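Local atomic coordinates of probable adhesion protein (Pseudomonas aeruginosa PAO1, PDB entry 6RU4), a protein that binds ferrous iron or manganese as a solute-binding protein and probably delivers the metal for transport across the bacterial inner membrane. Residues N109-L114 against L248-Y253. Residues are numbered along the deposited sequence; the frame is centred on the assembly and turned at random.
Sequences NPHTFL and LSHISY. With MN (manganese (II) ion), chain E.
His111 and His250 meet at a manganese ion in the six-histidine metal site of this cluster-9 solute-binding protein, between two lobes that each hold a four-stranded parallel sheet. The loop after strand 84-86 supplies 109-114 and the loop after strand 244-248 supplies 248-253, so the ion ties one lobe to the other.

Two imidazole nitrogens of this contact bind the ion, His111 NE2 at 2.3 Å from manganese and His250 NE2 at 2.2 Å. The two ring planes stand nearly perpendicular, at 82°, and the two NE2 atoms approach to 3.2 Å as ligands of one ion, with His250 NE2 at the edge of the His111 ring. With CG anti to the backbone N (chi1 -171°), the His250 imidazole extends to the metal. His41, His66, His177 and His199 complete the coordination.

Carbon contacts flank the metal site, where the Phe113 ring borders the His250 imidazole obliquely. Its CZ is 3.9 Å from His250 CE1, which sits near the plane of the phenyl ring at its rim, while His111 CA lies over one phenyl face, toward the rim. Farther from the ion, the Leu114 and Ile251 side chains run antiparallel alongside one another, Leu114 CD2 meeting Ile251 CD1 at 3.7 Å and also brushing Ser249 O. Phe113 and Ile251 both rest on Pro15 of helix 14-24.

An ST turn shapes the His250 loop, Ser249 OG accepting from Ile251 N while also pairing with Glu264. Within 109-114, an Asx turn forms as Asn109 OD1 accepts from His111 N, which lies above the plane of the Asn109 side-chain amide. The same oxygen takes the ring N-H of His111, limiting rotation of the imidazole and directing NE2 at manganese: His111 ND1 to Asn109 OD1 is 2.7 Å, with an N-H...O angle of 154°.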
loop_
_atom_site.group_PDB
_atom_site.type_symbol
_atom_site.label_atom_id
_atom_site.label_comp_id
_atom_site.label_asym_id
_atom_site.label_seq_id
_atom_site.Cartn_x
_atom_site.Cartn_y
_atom_site.Cartn_z
ATOM N N ASN A 109 -1.159 7.742 -7.736
ATOM C CA ASN A 109 -0.822 6.423 -7.227
ATOM C C ASN A 109 -1.270 6.392 -5.744
ATOM O O ASN A 109 -0.727 7.158 -4.937
ATOM C CB ASN A 109 0.687 6.157 -7.339
ATOM C CG ASN A 109 1.059 4.700 -7.096
ATOM O OD1 ASN A 109 0.344 3.960 -6.435
ATOM N ND2 ASN A 109 2.184 4.246 -7.617
ATOM N N PRO A 110 -2.255 5.541 -5.353
ATOM C CA PRO A 110 -2.725 5.560 -3.958
ATOM C C PRO A 110 -1.933 4.728 -2.959
ATOM O O PRO A 110 -2.284 4.712 -1.784
ATOM C CB PRO A 110 -4.170 5.049 -4.073
ATOM C CG PRO A 110 -4.385 4.695 -5.550
ATOM C CD PRO A 110 -3.049 4.593 -6.160
ATOM N N HIS A 111 -0.872 4.056 -3.396
ATOM C CA HIS A 111 -0.065 3.135 -2.587
ATOM C C HIS A 111 1.019 3.777 -1.780
ATOM O O HIS A 111 2.131 3.242 -1.697
ATOM C CB HIS A 111 0.527 2.037 -3.479
ATOM C CG HIS A 111 -0.515 1.329 -4.283
ATOM N ND1 HIS A 111 -1.023 1.878 -5.446
ATOM C CD2 HIS A 111 -1.140 0.162 -4.037
ATOM C CE1 HIS A 111 -1.884 1.004 -5.904
ATOM N NE2 HIS A 111 -1.971 -0.064 -5.096
ATOM N N THR A 112 0.676 4.892 -1.103
ATOM C CA THR A 112 1.588 5.656 -0.253
ATOM C C THR A 112 2.033 4.790 0.896
ATOM O O THR A 112 3.192 4.837 1.307
ATOM C CB THR A 112 0.892 6.892 0.217
ATOM O OG1 THR A 112 -0.333 6.483 0.807
ATOM C CG2 THR A 112 0.606 7.872 -0.917
ATOM N N PHE A 113 1.111 3.944 1.362
ATOM C CA PHE A 113 1.327 2.976 2.414
ATOM C C PHE A 113 2.464 1.949 2.101
ATOM O O PHE A 113 2.892 1.272 3.025
ATOM C CB PHE A 113 0.011 2.287 2.789
ATOM C CG PHE A 113 -0.758 1.674 1.650
ATOM C CD1 PHE A 113 -0.466 0.380 1.204
ATOM C CD2 PHE A 113 -1.875 2.323 1.111
ATOM C CE1 PHE A 113 -1.218 -0.213 0.174
ATOM C CE2 PHE A 113 -2.649 1.713 0.108
ATOM C CZ PHE A 113 -2.318 0.446 -0.348
ATOM N N LEU A 114 2.986 1.868 0.849
ATOM C CA LEU A 114 4.074 0.930 0.532
ATOM C C LEU A 114 5.449 1.613 0.499
ATOM O O LEU A 114 6.421 1.047 0.000
ATOM C CB LEU A 114 3.800 0.104 -0.743
ATOM C CG LEU A 114 2.705 -0.975 -0.602
ATOM C CD1 LEU A 114 2.371 -1.579 -1.911
ATOM C CD2 LEU A 114 3.126 -2.067 0.358
ATOM N N LEU A 248 6.285 -9.442 -4.551
ATOM C CA LEU A 248 6.135 -8.524 -3.430
ATOM C C LEU A 248 4.736 -8.607 -2.836
ATOM O O LEU A 248 3.806 -9.085 -3.474
ATOM C CB LEU A 248 6.511 -7.066 -3.798
ATOM C CG LEU A 248 7.933 -6.783 -4.279
ATOM C CD1 LEU A 248 8.058 -5.349 -4.711
ATOM C CD2 LEU A 248 8.986 -7.122 -3.219
ATOM N N SER A 249 4.622 -8.144 -1.595
ATOM C CA SER A 249 3.405 -8.084 -0.807
ATOM C C SER A 249 2.800 -6.688 -0.856
ATOM O O SER A 249 3.498 -5.695 -0.625
ATOM C CB SER A 249 3.725 -8.443 0.635
ATOM O OG SER A 249 2.539 -8.408 1.400
ATOM N N HIS A 250 1.487 -6.624 -1.136
ATOM C CA HIS A 250 0.681 -5.405 -1.184
ATOM C C HIS A 250 0.136 -5.131 0.237
ATOM O O HIS A 250 -0.401 -4.045 0.495
ATOM C CB HIS A 250 -0.456 -5.606 -2.207
ATOM C CG HIS A 250 -1.295 -4.405 -2.566
ATOM N ND1 HIS A 250 -2.111 -3.787 -1.640
ATOM C CD2 HIS A 250 -1.533 -3.858 -3.778
ATOM C CE1 HIS A 250 -2.784 -2.865 -2.296
ATOM N NE2 HIS A 250 -2.470 -2.859 -3.582
ATOM N N ILE A 251 0.348 -6.094 1.181
ATOM C CA ILE A 251 -0.087 -6.060 2.597
ATOM C C ILE A 251 -1.640 -5.949 2.607
ATOM O O ILE A 251 -2.186 -4.989 3.114
ATOM C CB ILE A 251 0.704 -4.979 3.462
ATOM C CG1 ILE A 251 2.248 -5.070 3.220
ATOM C CG2 ILE A 251 0.396 -5.102 4.978
ATOM C CD1 ILE A 251 3.097 -3.853 3.633
ATOM N N SER A 252 -2.343 -6.915 1.983
ATOM C CA SER A 252 -3.816 -6.935 1.810
ATOM C C SER A 252 -4.436 -8.340 2.014
ATOM O O SER A 252 -5.646 -8.544 1.824
ATOM C CB SER A 252 -4.193 -6.416 0.423
ATOM O OG SER A 252 -3.948 -7.381 -0.593
ATOM N N TYR A 253 -3.606 -9.312 2.337
ATOM C CA TYR A 253 -4.159 -10.637 2.521
ATOM C C TYR A 253 -3.945 -11.150 3.931
ATOM O O TYR A 253 -2.880 -10.938 4.496
ATOM C CB TYR A 253 -3.663 -11.644 1.449
ATOM C CG TYR A 253 -4.127 -13.049 1.749
ATOM C CD1 TYR A 253 -5.470 -13.406 1.598
ATOM C CD2 TYR A 253 -3.274 -13.967 2.357
ATOM C CE1 TYR A 253 -5.937 -14.658 2.004
ATOM C CE2 TYR A 253 -3.729 -15.217 2.765
ATOM C CZ TYR A 253 -5.058 -15.563 2.575
ATOM O OH TYR A 253 -5.491 -16.808 2.960
HETATM MN MN MN E . -3.460 -1.756 -5.274
#